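Long-range contacts in biotin protein ligase-like protein of unknown function (Silicibacter sp., PDB 3BFM), which is of unknown function but resembles biotin and lipoate protein ligases and binds calcium ions: residues A[5-9]-A[160-165]; A[57-62]-A[114-120]; A[190-194]-A[205-209]. All coordinates share one frame; numbering follows the deposited sequence. Where two conformers were deposited one is given.

All three contacts are partly buried, their centres 16 to 18 Å from the chain's centre, and none touches another. Contact 1 is the most buried, with four buried residues of nine touching; contact 2 is the most exposed, with three buried and five exposed of thirteen. Both belong to the ligase-like part and adjoin helix 156-175, contact 1 through the helix itself, contact 2 through Trp174, on which Pro57 and Val59 pack. Contact 3 follows at the C-terminal sheet. Chemistry changes with place: a carboxylate receives a backbone N-H in contact 1, loop carbonyls receive helix-start N-H groups in contact 2, and contact 3 combines a backbone bond with a Met-aromatic contact.

Contact 1 (A[5-9]-A[160-165]); sequences TITFP and LESWAR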
loop_
_atom_site.group_PDB
_atom_site.type_symbol
_atom_site.label_atom_id
_atom_site.label_comp_id
_atom_site.label_asym_id
_atom_site.label_seq_id
_atom_site.Cartn_x
_atom_site.Cartn_y
_atom_site.Cartn_z
ATOM N N THR A 5 4.555 -17.338 -10.076
ATOM C CA THR A 5 4.193 -16.509 -8.884
ATOM C C THR A 5 4.271 -15.023 -9.197
ATOM O O THR A 5 5.300 -14.522 -9.633
ATOM C CB THR A 5 5.091 -16.822 -7.662
ATOM O OG1 THR A 5 4.907 -18.191 -7.275
ATOM C CG2 THR A 5 4.746 -15.924 -6.472
ATOM N N ILE A 6 3.171 -14.323 -8.961
ATOM C CA ILE A 6 3.100 -12.891 -9.246
ATOM C C ILE A 6 3.256 -12.139 -7.928
ATOM O O ILE A 6 2.401 -12.224 -7.035
ATOM C CB ILE A 6 1.802 -12.528 -9.964
ATOM C CG1 ILE A 6 1.783 -13.160 -11.363
ATOM C CG2 ILE A 6 1.667 -11.030 -10.139
ATOM C CD1 ILE A 6 0.439 -13.039 -12.057
ATOM N N THR A 7 4.344 -11.388 -7.829
ATOM C CA THR A 7 4.698 -10.687 -6.603
ATOM C C THR A 7 4.418 -9.206 -6.761
ATOM O O THR A 7 4.889 -8.611 -7.702
ATOM C CB THR A 7 6.185 -10.889 -6.313
ATOM O OG1 THR A 7 6.454 -12.291 -6.329
ATOM C CG2 THR A 7 6.551 -10.323 -4.963
ATOM N N PHE A 8 3.639 -8.637 -5.843
ATOM C CA PHE A 8 3.274 -7.232 -5.853
ATOM C C PHE A 8 3.958 -6.565 -4.688
ATOM O O PHE A 8 4.417 -7.265 -3.774
ATOM C CB PHE A 8 1.760 -7.071 -5.748
ATOM C CG PHE A 8 1.037 -7.497 -6.998
ATOM C CD1 PHE A 8 1.166 -6.775 -8.171
ATOM C CD2 PHE A 8 0.248 -8.628 -7.016
ATOM C CE1 PHE A 8 0.539 -7.193 -9.311
ATOM C CE2 PHE A 8 -0.392 -9.039 -8.176
ATOM C CZ PHE A 8 -0.248 -8.338 -9.304
ATOM N N PRO A 9 4.092 -5.234 -4.740
ATOM C CA PRO A 9 4.621 -4.479 -3.601
ATOM C C PRO A 9 3.859 -4.760 -2.296
ATOM O O PRO A 9 2.709 -5.203 -2.311
ATOM C CB PRO A 9 4.418 -3.025 -4.007
ATOM C CG PRO A 9 4.225 -3.018 -5.450
ATOM C CD PRO A 9 3.807 -4.366 -5.901
ATOM N N LEU A 160 2.963 -7.289 -15.708
ATOM C CA LEU A 160 1.974 -7.035 -14.668
ATOM C C LEU A 160 2.573 -6.548 -13.363
ATOM O O LEU A 160 2.119 -5.551 -12.804
ATOM C CB LEU A 160 1.131 -8.283 -14.454
ATOM C CG LEU A 160 0.098 -8.254 -13.343
ATOM C CD1 LEU A 160 -0.932 -7.113 -13.545
ATOM C CD2 LEU A 160 -0.590 -9.630 -13.314
ATOM N N GLU A 161 3.591 -7.263 -12.860
ATOM C CA GLU A 161 4.280 -6.876 -11.648
ATOM C C GLU A 161 4.862 -5.492 -11.777
ATOM O O GLU A 161 4.777 -4.678 -10.861
ATOM C CB GLU A 161 5.441 -7.849 -11.382
ATOM C CG GLU A 161 4.987 -9.204 -10.959
ATOM C CD GLU A 161 6.121 -10.226 -10.890
ATOM O OE1 GLU A 161 7.221 -9.966 -11.443
ATOM O OE2 GLU A 161 5.908 -11.276 -10.239
ATOM N N SER A 162 5.460 -5.235 -12.933
ATOM C CA SER A 162 6.122 -3.962 -13.184
ATOM C C SER A 162 5.117 -2.813 -13.285
ATOM O O SER A 162 5.372 -1.715 -12.804
ATOM C CB SER A 162 6.962 -4.062 -14.440
ATOM O OG SER A 162 7.809 -2.949 -14.525
ATOM N N TRP A 163 3.969 -3.078 -13.902
ATOM C CA TRP A 163 2.934 -2.046 -14.010
ATOM C C TRP A 163 2.527 -1.644 -12.576
ATOM O O TRP A 163 2.525 -0.462 -12.189
ATOM C CB TRP A 163 1.756 -2.530 -14.811
ATOM C CG TRP A 163 0.661 -1.499 -14.959
ATOM C CD1 TRP A 163 0.788 -0.222 -15.467
ATOM C CD2 TRP A 163 -0.719 -1.673 -14.649
ATOM N NE1 TRP A 163 -0.424 0.393 -15.472
ATOM C CE2 TRP A 163 -1.373 -0.466 -14.975
ATOM C CE3 TRP A 163 -1.460 -2.724 -14.106
ATOM C CZ2 TRP A 163 -2.743 -0.272 -14.760
ATOM C CZ3 TRP A 163 -2.829 -2.542 -13.881
ATOM C CH2 TRP A 163 -3.458 -1.334 -14.228
ATOM N N ALA A 164 2.190 -2.651 -11.778
ATOM C CA ALA A 164 1.796 -2.388 -10.392
ATOM C C ALA A 164 2.826 -1.551 -9.629
ATOM O O ALA A 164 2.459 -0.557 -8.963
ATOM C CB ALA A 164 1.474 -3.682 -9.651
ATOM N N ARG A 165 4.093 -1.929 -9.724
ATOM C CA ARG A 165 5.166 -1.217 -9.055
ATOM C C ARG A 165 5.319 0.207 -9.555
ATOM O O ARG A 165 5.404 1.156 -8.749
ATOM C CB ARG A 165 6.521 -1.911 -9.217
ATOM C CG ARG A 165 6.835 -2.937 -8.198
ATOM C CD ARG A 165 8.328 -3.261 -8.166
ATOM N NE ARG A 165 8.893 -3.470 -9.510
ATOM C CZ ARG A 165 8.790 -4.592 -10.235
ATOM N NH1 ARG A 165 8.120 -5.657 -9.789
ATOM N NH2 ARG A 165 9.356 -4.645 -11.437
HETATM O O HOH W 1 5.450 -5.965 -8.170
#
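Glu161 OE2 accepts the backbone N-H of Thr7, with 2.9 Å between OE2 and Thr7 N and an almost straight angle of 172° at the hydrogen. The bond ties the N-terminal segment 5-9, which leads towards strand 13-16 at the margin of the mixed sheet of the biotin/lipoate ligase-like fold, to helix 156-175. The N-H arrives on the anti side of the carboxylate, 31° out of its plane, while OE1 forms a salt bridge with Arg158 one helical turn earlier. With CG beside the backbone N (chi1 -71°) and the chain extended beyond it, the carboxylate is carried to segment 5-9, Glu161 CG passing 3.3 Å from Thr7 O. An alanine here would remove the acceptor, and would probably leave Thr7 N without its mate and Arg158 without its counter-charge on this helix. A water continues the join, donating to Thr7 O at 2.7 Å and to Glu161 O at 3.1 Å; Glu161 O also takes the helical bond from Arg165 N. On the apolar side, the Phe8 ring presents its edge to the helix, CD1 lying 3.4 Å from Ala164 CB, and Leu160 CG is also near the ring plane, by CZ. Ile6 crosses Leu160 at about a right angle, with CD1 3.8 Å from Leu160 CD2. Strand 39-44 borders this patch: Ile6 and Leu160 touch Tyr42, and Phe8 touches Val40. At the other end of the segment, Pro9 CG rests 3.8 Å from Arg165 CG.

Contact 2 (A[57-62]-A[114-120]); sequences PEVPLA and DDPDTQP
Leu61 N and Ala62 N, at the start of helix 61-64, donate to two carbonyls of the loop between strands 102-111 and 123-130. Leu61 N reaches Thr118 O at 2.9 Å from above the carbonyl plane, 40° out of it, whereas Ala62 N meets Pro116 O at 3.0 Å in the carbonyl plane, on a lone pair. The second bond is the straighter, 166° at the hydrogen. Beside them the Leu61 side chain lies against the loop: with CG anti to its backbone N (chi1 -175°), CD1 sits 4.0 Å from Pro120 CG and CD2 lies against the backbone of Asp114. Gln119 runs alongside Glu58, both side chains pointing the same way, and Gln119 NE2 lies 3.6 Å from Glu58 CG. Gln119 CA makes a CA-H...O contact at 3.4 Å with Val59 O, a carbonyl that is buried without a hydrogen-bond partner. A water spans the far end by donating to both Pro57 O and Pro120 O.

Bonds within the loop are consistent with a preset orientation of its carbonyls. Asp115 to Thr118 form a type I beta turn, and Asp115 OD1 accepts from Asp117 N at 3.0 Å in an Asx turn. Asp115 OD2 accepts from Thr118 OG1 at 2.8 Å, while Thr113 OG1 bonds Asp115 N. Pro60, at the N-cap, has no side chain able to accept a hydrogen bond, and the carbonyls of Thr118 and Pro116 take the N-H groups of Leu61 and Ala62, so main-chain polarity, rather than opposite side-chain charges, joins helix start to loop.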
loop_
_atom_site.group_PDB
_atom_site.type_symbol
_atom_site.label_atom_id
_atom_site.label_comp_id
_atom_site.label_asym_id
_atom_site.label_seq_id
_atom_site.Cartn_x
_atom_site.Cartn_y
_atom_site.Cartn_z
ATOM N N PRO A 57 -8.448 7.635 -3.683
ATOM C CA PRO A 57 -7.839 8.938 -3.396
ATOM C C PRO A 57 -8.852 9.881 -2.729
ATOM O O PRO A 57 -10.015 9.951 -3.126
ATOM C CB PRO A 57 -7.417 9.448 -4.766
ATOM C CG PRO A 57 -8.344 8.785 -5.720
ATOM C CD PRO A 57 -8.757 7.461 -5.116
ATOM N N GLU A 58 -8.421 10.574 -1.691
ATOM C CA GLU A 58 -9.355 11.383 -0.927
ATOM C C GLU A 58 -9.364 12.802 -1.484
ATOM O O GLU A 58 -8.872 13.741 -0.877
ATOM C CB GLU A 58 -9.006 11.317 0.552
ATOM C CG GLU A 58 -9.311 9.959 1.132
ATOM C CD GLU A 58 -8.408 9.605 2.284
ATOM O OE1 GLU A 58 -7.284 9.112 2.025
ATOM O OE2 GLU A 58 -8.832 9.810 3.442
ATOM N N VAL A 59 -9.924 12.918 -2.683
ATOM C CA VAL A 59 -10.082 14.185 -3.369
ATOM C C VAL A 59 -11.370 14.120 -4.168
ATOM O O VAL A 59 -11.934 13.046 -4.371
ATOM C CB VAL A 59 -8.899 14.495 -4.322
ATOM C CG1 VAL A 59 -7.577 14.519 -3.584
ATOM C CG2 VAL A 59 -8.842 13.516 -5.505
ATOM N N PRO A 60 -11.861 15.263 -4.636
ATOM C CA PRO A 60 -13.044 15.186 -5.489
ATOM C C PRO A 60 -12.794 14.444 -6.798
ATOM O O PRO A 60 -11.670 14.440 -7.270
ATOM C CB PRO A 60 -13.333 16.650 -5.787
ATOM C CG PRO A 60 -12.723 17.387 -4.630
ATOM C CD PRO A 60 -11.462 16.662 -4.380
ATOM N N LEU A 61 -13.850 13.906 -7.393
ATOM C CA LEU A 61 -13.742 13.127 -8.641
ATOM C C LEU A 61 -12.968 13.860 -9.715
ATOM O O LEU A 61 -12.221 13.247 -10.459
ATOM C CB LEU A 61 -15.125 12.789 -9.183
ATOM C CG LEU A 61 -15.158 11.881 -10.415
ATOM C CD1 LEU A 61 -14.583 10.502 -10.099
ATOM C CD2 LEU A 61 -16.576 11.787 -10.957
ATOM N N ALA A 62 -13.248 15.158 -9.872
ATOM C CA ALA A 62 -12.541 16.000 -10.831
ATOM C C ALA A 62 -11.022 15.793 -10.819
ATOM O O ALA A 62 -10.382 15.612 -11.871
ATOM C CB ALA A 62 -12.890 17.465 -10.556
ATOM N N ASP A 114 -20.336 9.869 -10.381
ATOM C CA ASP A 114 -20.051 10.673 -11.571
ATOM C C ASP A 114 -20.184 12.182 -11.330
ATOM O O ASP A 114 -20.090 12.970 -12.261
ATOM C CB ASP A 114 -20.934 10.237 -12.745
ATOM C CG ASP A 114 -22.405 10.468 -12.499
ATOM O OD1 ASP A 114 -22.837 10.626 -11.336
ATOM O OD2 ASP A 114 -23.151 10.478 -13.493
ATOM N N ASP A 115 -20.390 12.593 -10.087
ATOM C CA ASP A 115 -20.386 14.012 -9.748
ATOM C C ASP A 115 -18.946 14.500 -9.576
ATOM O O ASP A 115 -18.266 14.085 -8.642
ATOM C CB ASP A 115 -21.143 14.225 -8.444
ATOM C CG ASP A 115 -21.191 15.695 -8.016
ATOM O OD1 ASP A 115 -20.677 16.569 -8.735
ATOM O OD2 ASP A 115 -21.764 15.970 -6.945
ATOM N N PRO A 116 -18.488 15.424 -10.438
ATOM C CA PRO A 116 -17.130 15.945 -10.326
ATOM C C PRO A 116 -16.768 16.522 -8.966
ATOM O O PRO A 116 -15.608 16.510 -8.603
ATOM C CB PRO A 116 -17.078 17.054 -11.382
ATOM C CG PRO A 116 -18.103 16.691 -12.355
ATOM C CD PRO A 116 -19.195 16.019 -11.588
ATOM N N ASP A 117 -17.751 17.010 -8.219
ATOM C CA ASP A 117 -17.505 17.621 -6.917
ATOM C C ASP A 117 -17.429 16.650 -5.736
ATOM O O ASP A 117 -16.900 17.006 -4.686
ATOM C CB ASP A 117 -18.591 18.672 -6.652
ATOM C CG ASP A 117 -18.500 19.859 -7.606
ATOM O OD1 ASP A 117 -17.364 20.234 -7.994
ATOM O OD2 ASP A 117 -19.556 20.416 -7.962
ATOM N N THR A 118 -17.943 15.430 -5.910
ATOM C CA THR A 118 -18.013 14.433 -4.852
ATOM C C THR A 118 -16.704 13.630 -4.767
ATOM O O THR A 118 -16.158 13.235 -5.799
ATOM C CB THR A 118 -19.155 13.465 -5.165
ATOM O OG1 THR A 118 -20.373 14.221 -5.276
ATOM C CG2 THR A 118 -19.323 12.406 -4.112
ATOM N N GLN A 119 -16.244 13.367 -3.556
ATOM C CA GLN A 119 -15.111 12.492 -3.344
ATOM C C GLN A 119 -15.606 11.062 -3.526
ATOM O O GLN A 119 -16.569 10.667 -2.885
ATOM C CB GLN A 119 -14.521 12.694 -1.962
ATOM C CG GLN A 119 -13.420 11.719 -1.621
ATOM C CD GLN A 119 -12.863 11.973 -0.274
ATOM O OE1 GLN A 119 -12.521 13.094 0.054
ATOM N NE2 GLN A 119 -12.748 10.930 0.525
ATOM N N PRO A 120 -14.978 10.293 -4.429
ATOM C CA PRO A 120 -15.535 8.962 -4.618
ATOM C C PRO A 120 -15.158 7.989 -3.495
ATOM O O PRO A 120 -14.113 8.136 -2.861
ATOM C CB PRO A 120 -14.966 8.523 -6.002
ATOM C CG PRO A 120 -13.873 9.445 -6.339
ATOM C CD PRO A 120 -13.807 10.559 -5.300
HETATM O O HOH W 2 -11.661 7.770 -3.181
#

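Contact 3 (A[190-194]-A[205-209]); sequences AHGMG and TFLGV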
loop_
_atom_site.group_PDB
_atom_site.type_symbol
_atom_site.label_atom_id
_atom_site.label_comp_id
_atom_site.label_asym_id
_atom_site.label_seq_id
_atom_site.Cartn_x
_atom_site.Cartn_y
_atom_site.Cartn_z
ATOM N N ALA A 190 2.033 11.801 -24.622
ATOM C CA ALA A 190 0.672 11.958 -25.113
ATOM C C ALA A 190 0.634 11.726 -26.623
ATOM O O ALA A 190 1.471 12.239 -27.353
ATOM C CB ALA A 190 0.114 13.330 -24.778
ATOM N N HIS A 191 -0.347 10.954 -27.077
ATOM C CA HIS A 191 -0.567 10.739 -28.480
ATOM C C HIS A 191 -1.335 11.894 -29.089
ATOM O O HIS A 191 -2.429 12.197 -28.640
ATOM C CB HIS A 191 -1.408 9.511 -28.676
ATOM C CG HIS A 191 -1.786 9.273 -30.091
ATOM N ND1 HIS A 191 -0.877 8.869 -31.043
ATOM C CD2 HIS A 191 -2.981 9.367 -30.717
ATOM C CE1 HIS A 191 -1.495 8.724 -32.200
ATOM N NE2 HIS A 191 -2.773 9.017 -32.031
ATOM N N GLY A 192 -0.789 12.479 -30.148
ATOM C CA GLY A 192 -1.553 13.378 -31.007
ATOM C C GLY A 192 -1.660 14.802 -30.512
ATOM O O GLY A 192 -2.531 15.564 -30.959
HETATM N N MSE A 193 -0.804 15.181 -29.585
HETATM C CA MSE A 193 -0.905 16.537 -29.108
HETATM C C MSE A 193 -0.369 17.487 -30.159
HETATM O O MSE A 193 0.629 17.227 -30.818
HETATM C CB MSE A 193 -0.237 16.756 -27.781
HETATM C CG MSE A 193 -1.058 17.782 -27.003
HETATM SE SE MSE A 193 -0.187 18.173 -25.503
HETATM C CE MSE A 193 -1.037 17.009 -24.373
ATOM N N GLY A 194 -1.099 18.564 -30.360
ATOM C CA GLY A 194 -0.785 19.496 -31.407
ATOM C C GLY A 194 -1.415 19.118 -32.718
ATOM O O GLY A 194 -1.261 19.864 -33.686
ATOM N N THR A 205 -8.038 21.056 -32.889
ATOM C CA THR A 205 -6.652 20.691 -32.568
ATOM C C THR A 205 -6.512 20.380 -31.075
ATOM O O THR A 205 -6.970 21.130 -30.209
ATOM C CB THR A 205 -5.698 21.840 -32.931
ATOM O OG1 THR A 205 -5.771 22.053 -34.344
ATOM C CG2 THR A 205 -4.255 21.524 -32.541
ATOM N N PHE A 206 -5.872 19.262 -30.770
ATOM C CA PHE A 206 -5.650 18.899 -29.394
ATOM C C PHE A 206 -4.513 19.747 -28.899
ATOM O O PHE A 206 -3.335 19.449 -29.107
ATOM C CB PHE A 206 -5.386 17.390 -29.289
ATOM C CG PHE A 206 -5.020 16.903 -27.927
ATOM C CD1 PHE A 206 -5.362 17.589 -26.759
ATOM C CD2 PHE A 206 -4.366 15.678 -27.814
ATOM C CE1 PHE A 206 -5.005 17.102 -25.537
ATOM C CE2 PHE A 206 -3.983 15.189 -26.570
ATOM C CZ PHE A 206 -4.311 15.882 -25.446
ATOM N N LEU A 207 -4.888 20.821 -28.212
ATOM C CA LEU A 207 -3.969 21.846 -27.796
ATOM C C LEU A 207 -3.131 21.426 -26.606
ATOM O O LEU A 207 -1.921 21.618 -26.585
ATOM C CB LEU A 207 -4.780 23.069 -27.403
ATOM C CG LEU A 207 -4.097 24.412 -27.427
ATOM C CD1 LEU A 207 -3.704 24.723 -28.874
ATOM C CD2 LEU A 207 -5.101 25.416 -26.843
ATOM N N GLY A 208 -3.793 20.909 -25.575
ATOM C CA GLY A 208 -3.108 20.335 -24.423
ATOM C C GLY A 208 -4.155 19.986 -23.394
ATOM O O GLY A 208 -5.330 19.768 -23.756
ATOM N N VAL A 209 -3.762 19.986 -22.123
ATOM C CA VAL A 209 -4.703 19.692 -21.059
ATOM C C VAL A 209 -4.646 20.733 -19.943
ATOM O O VAL A 209 -3.625 21.381 -19.765
ATOM C CB VAL A 209 -4.460 18.286 -20.457
ATOM C CG1 VAL A 209 -4.589 17.208 -21.560
ATOM C CG2 VAL A 209 -3.096 18.209 -19.803
#
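A Met-aromatic contact links Met193, deposited as selenomethionine, to Phe206 where the loop after helix 179-189 meets strand 205-209. Met193 CG stands over the centre of the Phe206 ring, 3.9 Å from the centroid and only 8° off the ring normal, which meets the geometry of a CH-pi contact. The selenium lies above the same ring at a longer 5.0 Å from the centroid, 18° off the normal. Bent at chi3 (-95°), the Met193 chain then brings CE within 3.6 Å of Phe206 CZ, while SE lies 3.8 Å from Gly208 CA.

The strand is an outer member of the small antiparallel sheet 205-209, 215-218 and 223-226, in the C-terminal DUF4444 region, which is probably SH3-like. Phe206 also touches Met215 on the neighbouring strand, and Met193 packs against Trp186 and Arg187 of helix 179-189, placing the contact between that helix and the sheet.

Main-chain bonds also join the loop to the strand. Gly194 N donates to Phe206 O at 2.7 Å, and Phe206 has a further backbone bond with Glu195. Positive phi values at Gly192 and Gly194 suit glycine; any side chain on Gly194 would collide with the carbonyl oxygen of Met193. The Phe206 ring meets His191 O at its edge, in plane, and Phe206 CD2 lies 3.6 Å from Gly192 O. Beyond the bond, Thr205 CG2 rests 3.6 Å from Gly194 O.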